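Local coordinates for mitochondrial dynamics protein MID49 (Mus musculus, PDB 4WOY) that serves as a mitochondrial outer-membrane receptor that recruits the fission mediator Drp1 (DNM1L) to the mitochondrial surface, this chain being its cytosolic nucleotidyltransferase-like part, at residues A[45-50]-A[113-118]; A[70-75]-A[179-184]; A[175-180]-A[193-198]; A[188-193]-A[205-210]. The protein carries 1 engineered substitution. One frame throughout, in Å; residues are numbered along the deposited sequence.

Contact 1. Residues A[45-50]-A[113-118]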
loop_
_atom_site.group_PDB
_atom_site.type_symbol
_atom_site.label_atom_id
_atom_site.label_comp_id
_atom_site.label_asym_id
_atom_site.label_seq_id
_atom_site.Cartn_x
_atom_site.Cartn_y
_atom_site.Cartn_z
ATOM N N GLU A 45 11.002 -18.138 18.509
ATOM C CA GLU A 45 12.180 -18.435 17.700
ATOM C C GLU A 45 12.229 -17.598 16.390
ATOM O O GLU A 45 13.266 -17.544 15.717
ATOM C CB GLU A 45 12.253 -19.928 17.370
ATOM C CG GLU A 45 11.317 -20.391 16.261
ATOM C CD GLU A 45 9.902 -20.681 16.733
ATOM O OE1 GLU A 45 9.515 -20.245 17.838
ATOM O OE2 GLU A 45 9.176 -21.355 15.968
ATOM N N LEU A 46 11.112 -16.990 15.994
ATOM C CA LEU A 46 11.110 -16.164 14.784
ATOM C C LEU A 46 11.245 -14.698 15.161
ATOM O O LEU A 46 10.317 -14.115 15.733
ATOM C CB LEU A 46 9.841 -16.376 13.966
ATOM C CG LEU A 46 9.509 -17.816 13.596
ATOM C CD1 LEU A 46 8.199 -17.841 12.815
ATOM C CD2 LEU A 46 10.662 -18.437 12.787
ATOM N N PRO A 47 12.399 -14.095 14.822
ATOM C CA PRO A 47 12.700 -12.729 15.245
ATOM C C PRO A 47 12.028 -11.685 14.349
ATOM O O PRO A 47 12.667 -11.116 13.464
ATOM C CB PRO A 47 14.234 -12.665 15.141
ATOM C CG PRO A 47 14.542 -13.596 14.029
ATOM C CD PRO A 47 13.529 -14.712 14.109
ATOM N N PHE A 48 10.735 -11.475 14.574
ATOM C CA PHE A 48 10.020 -10.357 14.005
ATOM C C PHE A 48 10.229 -9.134 14.904
ATOM O O PHE A 48 10.363 -9.248 16.119
ATOM C CB PHE A 48 8.518 -10.673 13.861
ATOM C CG PHE A 48 8.189 -11.695 12.794
ATOM C CD1 PHE A 48 8.125 -11.333 11.459
ATOM C CD2 PHE A 48 7.913 -13.011 13.136
ATOM C CE1 PHE A 48 7.816 -12.263 10.481
ATOM C CE2 PHE A 48 7.586 -13.953 12.172
ATOM C CZ PHE A 48 7.549 -13.583 10.833
ATOM N N GLY A 49 10.269 -7.955 14.305
ATOM C CA GLY A 49 10.284 -6.737 15.090
ATOM C C GLY A 49 8.859 -6.452 15.525
ATOM O O GLY A 49 7.937 -7.187 15.173
ATOM N N ALA A 50 8.688 -5.379 16.287
ATOM C CA ALA A 50 7.375 -4.926 16.729
ATOM C C ALA A 50 6.466 -4.587 15.549
ATOM O O ALA A 50 6.903 -4.004 14.557
ATOM C CB ALA A 50 7.529 -3.700 17.658
ATOM N N SER A 113 20.061 -20.296 10.625
ATOM C CA SER A 113 19.089 -19.217 10.747
ATOM C C SER A 113 17.665 -19.734 10.928
ATOM O O SER A 113 17.248 -20.653 10.226
ATOM C CB SER A 113 19.133 -18.315 9.525
ATOM O OG SER A 113 18.008 -17.452 9.541
ATOM N N PRO A 114 16.906 -19.118 11.852
ATOM C CA PRO A 114 15.505 -19.495 12.080
ATOM C C PRO A 114 14.655 -19.285 10.837
ATOM O O PRO A 114 13.627 -19.938 10.671
ATOM C CB PRO A 114 15.065 -18.552 13.225
ATOM C CG PRO A 114 16.052 -17.373 13.150
ATOM C CD PRO A 114 17.339 -18.014 12.747
ATOM N N TRP A 115 15.090 -18.405 9.948
ATOM C CA TRP A 115 14.346 -18.198 8.729
ATOM C C TRP A 115 14.567 -19.325 7.699
ATOM O O TRP A 115 13.860 -19.375 6.672
ATOM C CB TRP A 115 14.717 -16.848 8.116
ATOM C CG TRP A 115 14.487 -15.676 9.038
ATOM C CD1 TRP A 115 15.445 -14.840 9.560
ATOM C CD2 TRP A 115 13.219 -15.203 9.542
ATOM N NE1 TRP A 115 14.848 -13.881 10.355
ATOM C CE2 TRP A 115 13.490 -14.083 10.361
ATOM C CE3 TRP A 115 11.890 -15.632 9.398
ATOM C CZ2 TRP A 115 12.473 -13.384 11.030
ATOM C CZ3 TRP A 115 10.881 -14.925 10.054
ATOM C CH2 TRP A 115 11.179 -13.815 10.856
ATOM N N ASP A 116 15.546 -20.208 7.945
ATOM C CA ASP A 116 15.872 -21.255 6.960
ATOM C C ASP A 116 14.695 -22.214 6.682
ATOM O O ASP A 116 14.591 -22.751 5.577
ATOM C CB ASP A 116 17.084 -22.087 7.386
ATOM C CG ASP A 116 18.389 -21.331 7.277
ATOM O OD1 ASP A 116 18.437 -20.275 6.612
ATOM O OD2 ASP A 116 19.381 -21.815 7.854
ATOM N N ARG A 117 13.794 -22.398 7.648
ATOM C CA ARG A 117 12.650 -23.285 7.425
ATOM C C ARG A 117 11.691 -22.754 6.339
ATOM O O ARG A 117 10.847 -23.497 5.833
ATOM C CB ARG A 117 11.880 -23.517 8.710
ATOM C CG ARG A 117 11.190 -22.306 9.197
ATOM C CD ARG A 117 10.307 -22.650 10.370
ATOM N NE ARG A 117 9.026 -23.162 9.921
ATOM C CZ ARG A 117 7.936 -23.188 10.681
ATOM N NH1 ARG A 117 7.979 -22.734 11.935
ATOM N NH2 ARG A 117 6.800 -23.663 10.185
ATOM N N PHE A 118 11.825 -21.477 5.988
ATOM C CA PHE A 118 11.028 -20.889 4.921
ATOM C C PHE A 118 11.778 -20.864 3.604
ATOM O O PHE A 118 11.357 -20.204 2.650
ATOM C CB PHE A 118 10.589 -19.481 5.322
ATOM C CG PHE A 118 9.932 -19.445 6.657
ATOM C CD1 PHE A 118 8.659 -19.997 6.825
ATOM C CD2 PHE A 118 10.607 -18.934 7.765
ATOM C CE1 PHE A 118 8.046 -20.000 8.080
ATOM C CE2 PHE A 118 10.003 -18.936 9.022
ATOM C CZ PHE A 118 8.715 -19.481 9.178
HETATM O O HOH W 1 10.173 -22.193 13.622
#

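Contact 2. Residues A[70-75]-A[179-184]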
loop_
_atom_site.group_PDB
_atom_site.type_symbol
_atom_site.label_atom_id
_atom_site.label_comp_id
_atom_site.label_asym_id
_atom_site.label_seq_id
_atom_site.Cartn_x
_atom_site.Cartn_y
_atom_site.Cartn_z
ATOM N N ARG A 70 -2.006 -0.383 7.013
ATOM C CA ARG A 70 -0.884 -1.314 6.982
ATOM C C ARG A 70 -0.476 -1.733 8.393
ATOM O O ARG A 70 -0.352 -0.904 9.300
ATOM C CB ARG A 70 0.301 -0.708 6.221
ATOM C CG ARG A 70 -0.134 0.314 5.191
ATOM C CD ARG A 70 0.719 0.343 3.927
ATOM N NE ARG A 70 2.146 0.340 4.198
ATOM C CZ ARG A 70 3.060 0.052 3.279
ATOM N NH1 ARG A 70 2.697 -0.237 2.033
ATOM N NH2 ARG A 70 4.339 0.052 3.608
ATOM N N LEU A 71 -0.336 -3.038 8.578
ATOM C CA LEU A 71 0.224 -3.586 9.793
ATOM C C LEU A 71 1.529 -4.288 9.390
ATOM O O LEU A 71 1.525 -5.399 8.826
ATOM C CB LEU A 71 -0.767 -4.526 10.462
ATOM C CG LEU A 71 -0.496 -4.825 11.925
ATOM C CD1 LEU A 71 -0.368 -3.508 12.663
ATOM C CD2 LEU A 71 -1.609 -5.666 12.524
ATOM N N LEU A 72 2.641 -3.600 9.646
ATOM C CA LEU A 72 3.961 -4.056 9.234
ATOM C C LEU A 72 4.541 -4.978 10.285
ATOM O O LEU A 72 4.583 -4.615 11.454
ATOM C CB LEU A 72 4.907 -2.881 9.025
ATOM C CG LEU A 72 4.553 -1.814 8.002
ATOM C CD1 LEU A 72 5.780 -0.976 7.667
ATOM C CD2 LEU A 72 3.947 -2.441 6.759
ATOM N N ALA A 73 4.947 -6.176 9.863
ATOM C CA ALA A 73 5.662 -7.130 10.709
ATOM C C ALA A 73 7.066 -7.362 10.116
ATOM O O ALA A 73 7.232 -8.163 9.193
ATOM C CB ALA A 73 4.879 -8.451 10.841
ATOM N N PRO A 74 8.069 -6.616 10.611
ATOM C CA PRO A 74 9.416 -6.698 10.020
ATOM C C PRO A 74 10.183 -7.949 10.415
ATOM O O PRO A 74 10.292 -8.274 11.587
ATOM C CB PRO A 74 10.114 -5.438 10.545
ATOM C CG PRO A 74 9.368 -5.074 11.803
ATOM C CD PRO A 74 7.945 -5.516 11.590
ATOM N N LEU A 75 10.701 -8.651 9.414
ATOM C CA LEU A 75 11.602 -9.762 9.654
ATOM C C LEU A 75 12.946 -9.191 10.054
ATOM O O LEU A 75 13.380 -8.187 9.472
ATOM C CB LEU A 75 11.746 -10.628 8.405
ATOM C CG LEU A 75 10.628 -11.607 8.061
ATOM C CD1 LEU A 75 9.442 -10.892 7.403
ATOM C CD2 LEU A 75 11.200 -12.723 7.188
ATOM N N LEU A 179 1.348 -7.183 6.879
ATOM C CA LEU A 179 2.444 -7.223 5.923
ATOM C C LEU A 179 3.756 -7.636 6.550
ATOM O O LEU A 179 4.352 -6.867 7.315
ATOM C CB LEU A 179 2.616 -5.860 5.260
ATOM C CG LEU A 179 1.391 -5.300 4.548
ATOM C CD1 LEU A 179 1.586 -3.807 4.313
ATOM C CD2 LEU A 179 1.138 -6.038 3.217
ATOM N N MET A 180 4.223 -8.837 6.209
ATOM C CA MET A 180 5.584 -9.246 6.613
ATOM C C MET A 180 6.587 -8.579 5.672
ATOM O O MET A 180 6.473 -8.701 4.454
ATOM C CB MET A 180 5.755 -10.771 6.599
ATOM C CG MET A 180 5.074 -11.491 7.782
ATOM S SD MET A 180 5.074 -13.287 7.657
ATOM C CE MET A 180 4.181 -13.562 6.128
ATOM N N VAL A 181 7.539 -7.841 6.221
ATOM C CA VAL A 181 8.372 -7.001 5.384
ATOM C C VAL A 181 9.857 -7.168 5.676
ATOM O O VAL A 181 10.242 -7.533 6.798
ATOM C CB VAL A 181 7.960 -5.517 5.522
ATOM C CG1 VAL A 181 6.474 -5.338 5.178
ATOM C CG2 VAL A 181 8.228 -4.997 6.928
ATOM N N VAL A 182 10.679 -6.965 4.635
ATOM C CA VAL A 182 12.143 -6.867 4.785
ATOM C C VAL A 182 12.591 -5.503 4.192
ATOM O O VAL A 182 11.889 -4.951 3.313
ATOM C CB VAL A 182 12.892 -8.059 4.101
ATOM C CG1 VAL A 182 12.345 -9.401 4.569
ATOM C CG2 VAL A 182 12.785 -7.985 2.631
ATOM N N PRO A 183 13.755 -4.959 4.648
ATOM C CA PRO A 183 14.188 -3.578 4.327
ATOM C C PRO A 183 14.454 -3.173 2.862
ATOM O O PRO A 183 14.439 -1.975 2.605
ATOM C CB PRO A 183 15.486 -3.424 5.132
ATOM C CG PRO A 183 15.304 -4.320 6.301
ATOM C CD PRO A 183 14.563 -5.528 5.742
ATOM N N GLY A 184 14.711 -4.080 1.937
ATOM C CA GLY A 184 14.809 -3.705 0.519
ATOM C C GLY A 184 15.721 -2.591 -0.032
ATOM O O GLY A 184 15.891 -2.492 -1.255
#

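Contact 3. Residues A[175-180]-A[193-198]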
loop_
_atom_site.group_PDB
_atom_site.type_symbol
_atom_site.label_atom_id
_atom_site.label_comp_id
_atom_site.label_asym_id
_atom_site.label_seq_id
_atom_site.Cartn_x
_atom_site.Cartn_y
_atom_site.Cartn_z
ATOM N N THR A 175 -10.039 -2.155 7.230
ATOM C CA THR A 175 -9.259 -3.333 6.937
ATOM C C THR A 175 -7.793 -3.179 7.326
ATOM O O THR A 175 -7.178 -2.159 7.052
ATOM C CB THR A 175 -9.344 -3.652 5.460
ATOM O OG1 THR A 175 -10.720 -3.800 5.106
ATOM C CG2 THR A 175 -8.600 -4.940 5.143
ATOM N N LEU A 176 -7.247 -4.194 7.985
ATOM C CA LEU A 176 -5.831 -4.228 8.283
ATOM C C LEU A 176 -5.147 -5.170 7.292
ATOM O O LEU A 176 -5.591 -6.307 7.082
ATOM C CB LEU A 176 -5.569 -4.686 9.717
ATOM C CG LEU A 176 -5.833 -3.685 10.845
ATOM C CD1 LEU A 176 -6.000 -4.429 12.166
ATOM C CD2 LEU A 176 -4.727 -2.646 10.974
ATOM N N ALA A 177 -4.098 -4.685 6.641
ATOM C CA ALA A 177 -3.291 -5.571 5.804
ATOM C C ALA A 177 -2.073 -5.983 6.604
ATOM O O ALA A 177 -1.219 -5.145 6.928
ATOM C CB ALA A 177 -2.889 -4.898 4.493
ATOM N N VAL A 178 -1.995 -7.263 6.958
ATOM C CA VAL A 178 -0.851 -7.742 7.720
ATOM C C VAL A 178 0.291 -7.989 6.754
ATOM O O VAL A 178 0.204 -8.873 5.897
ATOM C CB VAL A 178 -1.157 -9.020 8.485
ATOM C CG1 VAL A 178 0.042 -9.414 9.311
ATOM C CG2 VAL A 178 -2.385 -8.830 9.359
ATOM N N LEU A 179 1.348 -7.183 6.879
ATOM C CA LEU A 179 2.444 -7.223 5.923
ATOM C C LEU A 179 3.756 -7.636 6.550
ATOM O O LEU A 179 4.352 -6.867 7.315
ATOM C CB LEU A 179 2.616 -5.860 5.260
ATOM C CG LEU A 179 1.391 -5.300 4.548
ATOM C CD1 LEU A 179 1.586 -3.807 4.313
ATOM C CD2 LEU A 179 1.138 -6.038 3.217
ATOM N N MET A 180 4.223 -8.837 6.209
ATOM C CA MET A 180 5.584 -9.246 6.613
ATOM C C MET A 180 6.587 -8.579 5.672
ATOM O O MET A 180 6.473 -8.701 4.454
ATOM C CB MET A 180 5.755 -10.771 6.599
ATOM C CG MET A 180 5.074 -11.491 7.782
ATOM S SD MET A 180 5.074 -13.287 7.657
ATOM C CE MET A 180 4.181 -13.562 6.128
ATOM N N LEU A 193 7.529 -6.843 0.435
ATOM C CA LEU A 193 6.442 -7.455 1.179
ATOM C C LEU A 193 6.269 -8.907 0.801
ATOM O O LEU A 193 6.393 -9.269 -0.365
ATOM C CB LEU A 193 5.121 -6.733 0.923
ATOM C CG LEU A 193 4.997 -5.219 0.773
ATOM C CD1 LEU A 193 3.742 -4.911 0.000
ATOM C CD2 LEU A 193 4.913 -4.576 2.123
ATOM N N ALA A 194 5.940 -9.729 1.778
ATOM C CA ALA A 194 5.454 -11.051 1.505
ATOM C C ALA A 194 3.985 -10.934 1.090
ATOM O O ALA A 194 3.084 -11.056 1.916
ATOM C CB ALA A 194 5.598 -11.939 2.742
ATOM N N TRP A 195 3.723 -10.728 -0.187
ATOM C CA TRP A 195 2.357 -10.516 -0.621
ATOM C C TRP A 195 2.096 -11.450 -1.754
ATOM O O TRP A 195 3.013 -11.814 -2.474
ATOM C CB TRP A 195 2.109 -9.065 -1.037
ATOM C CG TRP A 195 0.700 -8.532 -0.729
ATOM C CD1 TRP A 195 -0.127 -7.876 -1.592
ATOM C CD2 TRP A 195 -0.024 -8.636 0.520
ATOM N NE1 TRP A 195 -1.302 -7.539 -0.961
ATOM C CE2 TRP A 195 -1.271 -8.002 0.330
ATOM C CE3 TRP A 195 0.262 -9.207 1.775
ATOM C CZ2 TRP A 195 -2.235 -7.908 1.356
ATOM C CZ3 TRP A 195 -0.697 -9.113 2.797
ATOM C CH2 TRP A 195 -1.929 -8.470 2.575
ATOM N N PRO A 196 0.848 -11.908 -1.869
ATOM C CA PRO A 196 0.584 -12.782 -2.992
ATOM C C PRO A 196 0.545 -12.039 -4.292
ATOM O O PRO A 196 0.170 -10.872 -4.418
ATOM C CB PRO A 196 -0.798 -13.357 -2.671
ATOM C CG PRO A 196 -1.450 -12.276 -1.905
ATOM C CD PRO A 196 -0.358 -11.717 -1.043
ATOM N N LEU A 197 1.034 -12.757 -5.267
ATOM C CA LEU A 197 0.291 -12.931 -6.470
ATOM C C LEU A 197 0.652 -14.414 -6.483
ATOM O O LEU A 197 1.837 -14.767 -6.434
ATOM C CB LEU A 197 0.762 -12.053 -7.638
ATOM C CG LEU A 197 -0.114 -12.100 -8.891
ATOM C CD1 LEU A 197 -1.318 -11.180 -8.714
ATOM C CD2 LEU A 197 0.682 -11.678 -10.103
ATOM N N GLU A 198 -0.362 -15.275 -6.457
ATOM C CA GLU A 198 -0.132 -16.688 -6.153
ATOM C C GLU A 198 0.026 -17.494 -7.425
ATOM O O GLU A 198 0.249 -18.708 -7.397
ATOM C CB GLU A 198 -1.267 -17.244 -5.285
ATOM C CG GLU A 198 -1.152 -16.852 -3.817
ATOM C CD GLU A 198 -2.355 -17.261 -2.995
ATOM O OE1 GLU A 198 -3.473 -16.810 -3.315
ATOM O OE2 GLU A 198 -2.178 -18.031 -2.030
HETATM O O HOH W 2 2.448 -10.177 4.355
#

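Contact 4. Residues A[188-193]-A[205-210]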
loop_
_atom_site.group_PDB
_atom_site.type_symbol
_atom_site.label_atom_id
_atom_site.label_comp_id
_atom_site.label_asym_id
_atom_site.label_seq_id
_atom_site.Cartn_x
_atom_site.Cartn_y
_atom_site.Cartn_z
ATOM N N ASP A 188 17.080 4.330 1.573
ATOM C CA ASP A 188 15.742 4.820 1.880
ATOM C C ASP A 188 14.893 3.741 2.564
ATOM O O ASP A 188 15.384 2.670 2.955
ATOM C CB ASP A 188 15.026 5.378 0.619
ATOM C CG ASP A 188 14.640 4.305 -0.426
ATOM O OD1 ASP A 188 14.318 3.147 -0.077
ATOM O OD2 ASP A 188 14.606 4.645 -1.629
ATOM N N ASP A 189 13.611 4.040 2.717
ATOM C CA ASP A 189 12.726 3.175 3.474
ATOM C C ASP A 189 11.825 2.283 2.629
ATOM O O ASP A 189 10.801 1.826 3.116
ATOM C CB ASP A 189 11.890 4.030 4.425
ATOM C CG ASP A 189 12.724 4.609 5.558
ATOM O OD1 ASP A 189 13.497 3.847 6.187
ATOM O OD2 ASP A 189 12.640 5.832 5.787
ATOM N N ARG A 190 12.192 2.025 1.379
ATOM C CA ARG A 190 11.402 1.100 0.553
ATOM C C ARG A 190 11.422 -0.310 1.166
ATOM O O ARG A 190 12.329 -0.647 1.924
ATOM C CB ARG A 190 11.925 1.071 -0.880
ATOM C CG ARG A 190 13.293 0.440 -1.021
ATOM C CD ARG A 190 13.788 0.561 -2.431
ATOM N NE ARG A 190 13.911 1.948 -2.828
ATOM C CZ ARG A 190 13.877 2.358 -4.088
ATOM N NH1 ARG A 190 13.717 1.469 -5.061
ATOM N NH2 ARG A 190 13.988 3.650 -4.376
ATOM N N LEU A 191 10.410 -1.118 0.884
ATOM C CA LEU A 191 10.299 -2.434 1.507
ATOM C C LEU A 191 10.055 -3.513 0.471
ATOM O O LEU A 191 9.709 -3.226 -0.678
ATOM C CB LEU A 191 9.162 -2.464 2.547
ATOM C CG LEU A 191 9.331 -1.498 3.742
ATOM C CD1 LEU A 191 8.062 -1.415 4.610
ATOM C CD2 LEU A 191 10.554 -1.865 4.603
ATOM N N LEU A 192 10.259 -4.755 0.893
ATOM C CA LEU A 192 9.747 -5.898 0.167
ATOM C C LEU A 192 8.673 -6.517 1.033
ATOM O O LEU A 192 8.888 -6.704 2.244
ATOM C CB LEU A 192 10.852 -6.913 -0.116
ATOM C CG LEU A 192 12.112 -6.346 -0.759
ATOM C CD1 LEU A 192 13.168 -7.437 -0.892
ATOM C CD2 LEU A 192 11.758 -5.715 -2.071
ATOM N N LEU A 193 7.529 -6.843 0.435
ATOM C CA LEU A 193 6.442 -7.455 1.179
ATOM C C LEU A 193 6.269 -8.907 0.801
ATOM O O LEU A 193 6.393 -9.269 -0.365
ATOM C CB LEU A 193 5.121 -6.733 0.923
ATOM C CG LEU A 193 4.997 -5.219 0.773
ATOM C CD1 LEU A 193 3.742 -4.911 0.000
ATOM C CD2 LEU A 193 4.913 -4.576 2.123
ATOM N N TRP A 205 9.272 -11.753 -3.381
ATOM C CA TRP A 205 8.691 -10.694 -2.557
ATOM C C TRP A 205 8.190 -9.557 -3.445
ATOM O O TRP A 205 8.672 -9.388 -4.563
ATOM C CB TRP A 205 9.735 -10.169 -1.562
ATOM C CG TRP A 205 10.094 -11.216 -0.590
ATOM C CD1 TRP A 205 10.709 -12.407 -0.852
ATOM C CD2 TRP A 205 9.811 -11.210 0.807
ATOM N NE1 TRP A 205 10.825 -13.143 0.298
ATOM C CE2 TRP A 205 10.289 -12.432 1.330
ATOM C CE3 TRP A 205 9.207 -10.286 1.666
ATOM C CZ2 TRP A 205 10.181 -12.748 2.671
ATOM C CZ3 TRP A 205 9.100 -10.603 2.990
ATOM C CH2 TRP A 205 9.586 -11.826 3.488
ATOM N N LEU A 206 7.221 -8.785 -2.962
ATOM C CA LEU A 206 6.707 -7.679 -3.743
ATOM C C LEU A 206 7.368 -6.355 -3.288
ATOM O O LEU A 206 7.488 -6.058 -2.092
ATOM C CB LEU A 206 5.194 -7.620 -3.597
ATOM C CG LEU A 206 4.426 -6.624 -4.444
ATOM C CD1 LEU A 206 4.372 -7.161 -5.866
ATOM C CD2 LEU A 206 3.056 -6.448 -3.885
ATOM N N GLN A 207 7.817 -5.558 -4.239
ATOM C CA GLN A 207 8.412 -4.285 -3.880
ATOM C C GLN A 207 7.331 -3.336 -3.401
ATOM O O GLN A 207 6.290 -3.182 -4.036
ATOM C CB GLN A 207 9.142 -3.653 -5.057
ATOM C CG GLN A 207 9.741 -2.306 -4.717
ATOM C CD GLN A 207 10.386 -1.635 -5.913
ATOM O OE1 GLN A 207 9.743 -1.419 -6.948
ATOM N NE2 GLN A 207 11.672 -1.327 -5.790
ATOM N N ASP A 208 7.611 -2.673 -2.293
ATOM C CA ASP A 208 6.709 -1.677 -1.770
ATOM C C ASP A 208 7.390 -0.315 -1.753
ATOM O O ASP A 208 8.290 -0.082 -0.953
ATOM C CB ASP A 208 6.265 -2.058 -0.368
ATOM C CG ASP A 208 5.436 -0.963 0.286
ATOM O OD1 ASP A 208 4.618 -0.357 -0.433
ATOM O OD2 ASP A 208 5.625 -0.702 1.497
ATOM N N LEU A 209 6.961 0.569 -2.652
ATOM C CA LEU A 209 7.527 1.916 -2.739
ATOM C C LEU A 209 6.754 2.945 -1.907
ATOM O O LEU A 209 7.107 4.130 -1.901
ATOM C CB LEU A 209 7.604 2.389 -4.191
ATOM C CG LEU A 209 8.574 1.575 -5.061
ATOM C CD1 LEU A 209 8.620 2.055 -6.524
ATOM C CD2 LEU A 209 9.978 1.543 -4.433
ATOM N N TYR A 210 5.718 2.499 -1.203
ATOM C CA TYR A 210 4.851 3.425 -0.490
ATOM C C TYR A 210 5.623 4.372 0.487
ATOM O O TYR A 210 5.413 5.579 0.439
ATOM C CB TYR A 210 3.742 2.652 0.252
ATOM C CG TYR A 210 2.918 3.534 1.167
ATOM C CD1 TYR A 210 1.783 4.199 0.690
ATOM C CD2 TYR A 210 3.291 3.727 2.494
ATOM C CE1 TYR A 210 1.037 5.020 1.509
ATOM C CE2 TYR A 210 2.559 4.545 3.315
ATOM C CZ TYR A 210 1.427 5.188 2.824
ATOM O OH TYR A 210 0.718 6.010 3.658
#

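Contact 1. Residues A[45-50]-A[113-118]
Two loops of the nucleotidyltransferase-like domain, one between helix 18-42 and strand 52-54 and the other ahead of strand 119-120, meet around a T-shaped aromatic pair, Phe-48 and Trp-115. The CH2 corner of Trp-115 points into the middle of the Phe-48 face, with CH2 3.6 Å from Phe-48 CZ and the planes at 81°. Pro-47 lies over a face of the same indole, its CD 3.5 Å from Trp-115 CZ2, while its carbonyl O sits at the ring edge, in plane, 3.3 Å from CZ2. Phe-48 at the edge and Pro-47 at face and edge limit how the indole can turn, and its NE1 is hydrogen-bonded to the carbonyl O of Glu-76. Leu-46 and Phe-118 approach from opposite directions, Leu-46 CD2 meeting the ring edge 3.9 Å from Phe-118 CE2. On the solvent-facing side a water joins Glu-45 OE2 (2.7 Å) and Arg-117 NH1 (2.8 Å), too far apart for a salt bridge, donating to the former and accepting from the latter. Pro-47 centres an inverse gamma turn, closed by Phe-48 N to Leu-46 O. Ser-113 OG accepts from Trp-115 N in an ST turn that presents an aromatic side chain to a neighbouring loop.

Contact 2. Residues A[70-75]-A[179-184]
Leu-72, Ala-73 and Pro-74 pair in parallel with Leu-179, Met-180 and Val-181. Four backbone hydrogen bonds carry the pairing: Leu-179 N to Leu-71 O (2.6 Å), Ala-73 N to Leu-179 O (2.7 Å), Val-181 N to Ala-73 O (3.0 Å) and Leu-75 N to Val-181 O (2.9 Å). The third is the most bent of these at its hydrogen, 158°, and its donor stands above the carbonyl plane of Ala-73. The short strand axes diverge by 46°, a pronounced twist.

Leu-72, Pro-74, Leu-179 and Val-181 share one face of the sheet. There Leu-72 CD2 meets Leu-179 CD1 at 3.7 Å and also reaches Val-181 CG1, bridging two residues of the partner strand. Pro-74 CB rests on the other branch of Val-181, CG2. Ala-73 and Met-180 occupy the opposite face. Beyond the paired strand residues, Leu-75 places CD1 3.8 Å from Met-180 CB; CG lies beside its backbone N (chi1 -78°), which turns the branch back over the neighbouring strand.

Leu-179 CD1 also lies beneath the Arg-70 guanidinium, toward the rim of one face and 3.9 Å from Arg-70 CB. The chain of Arg-70, bent at two torsions, carries its NH2 to a salt bridge with Asp-208, which probably steadies the charged group above the leucine. Helix 18-42 covers Leu-71, and strand 52-54 pairs with the other edge of strand 69-74. A parallel pair within an otherwise largely antiparallel mixed sheet, backed by a helix, is consistent with the central sheet of the nucleotidyltransferase fold.

Contact 3. Residues A[175-180]-A[193-198]
Where strand 191-193 leaves the central mixed sheet of the nucleotidyltransferase-like domain, the chain turns off beside strand 173-182, and an inverse gamma turn centred on Ala-194 makes the departure.

The polar part begins with one direct bond, Ala-194 N to Met-180 O, 2.9 Å and nearly straight at the hydrogen (171°). Leu-193 CA makes a weaker CA-H...O contact with the same oxygen. Beyond this point the backbones separate, and a water bridges where a Met-180 N to Ala-194 O bond would otherwise be expected. It donates to Val-178 O (3.0 Å) and Ala-194 O (2.7 Å) and accepts from Met-180 N (2.9 Å), so three backbone groups are satisfied by one molecule.

Apolar contacts lie on both faces of strand 173-182. On one, Leu-179 divides its branches: CD1 packs on Leu-193 CD2 (4.1 Å), whereas CD2 goes to the tryptophan. On the other, Met-180 bends at its last torsion (chi3 -60°), which curls CE back against Ala-194 CB, 4.0 Å away. Helix 126-139 covers this side, with Leu-129 and Leu-133 touching Met-180.

The aromatic part belongs to Trp-195, whose indole lies between the CD of its own successor, Pro-196, on one face and Leu-179 on the opposite face. Farther out along the ring, Ala-177 CB touches CH2, and the carbonyl O of Val-178 comes obliquely to CZ3. The Leu-179 contact is a CH-pi interaction: CD2 stands 3.7 Å from the centroid of the Trp-195 six-membered ring, only 17° off the ring normal.

Contact 4. Residues A[188-193]-A[205-210]
Strands 191-193 and 205-208 run antiparallel, their short axes at 141°. Leu-191 with Asp-208 and Leu-193 with Leu-206 are hydrogen-bonded pairs: Leu-191 N to Asp-208 O (3.0 Å), Asp-208 N to Leu-191 O (2.7 Å), Leu-193 N to Leu-206 O (2.6 Å) and Leu-206 N to Leu-193 O (2.8 Å). Leu-192 and Gln-207 form the non-hydrogen-bonded pair between them.

On the face of Leu-191, Leu-193 and Leu-206, the aliphatic part of Asp-208 is packed, CB lying 3.6 Å from Leu-193 CG. Its carboxylate runs alongside Leu-191, CG being turned opposite the backbone N (chi1 174°). OD2 forms a salt bridge with Arg-70 of strand 69-74, across two intervening strands, and OD1 accepts from Tyr-210 N from above the carboxylate plane, capping the helix that follows. Leu-192, on the face shared with Gln-207, sets CB 3.7 Å from Trp-205 CB, and the indole edge comes near the Leu-192 carbonyl.

The bent side chain of Arg-190 lies alongside that of Leu-209, pointing the same way; Leu-209 CD2 lies over one guanidinium face, toward its rim, 3.8 Å from Arg-190 NH1. Arg-190 grips the Asp-188 carboxylate side-on through NE and NH2, in the guanidinium plane, NH2 to OD2 3.0 Å; Asp-188 OD1 also takes Arg-190 N in an Asx turn, fixing the arginine from both ends.

This hairpin lies between strand 173-182, paired with 191-193, and strand 97-102, paired with 205-208, and leads directly into helix 210-224.

All four contacts fall within one nucleotidyltransferase-like domain, and contacts 2, 3 and 4 lie in its mixed sheet. Strand 173-182 is common to contacts 2 and 3, whose centres are about 9 Å apart; contact 4 adds the next strands, 191-193 and 205-208, and shares Leu-193 with contact 3. Across the sheet the order is 69-74, 173-182, 191-193, 205-208. Contact 1 stands off the sheet, its centre about 13 Å from contact 2's, yet Phe-48 and Trp-115 pack on Leu-75. Contacts 1 and 2 alternate along the chain, tying early and later parts together; 3 and 4 also alternate, both after contact 1. The Arg-70 to Asp-208 salt bridge joins contacts 2 and 4 across two intervening strands.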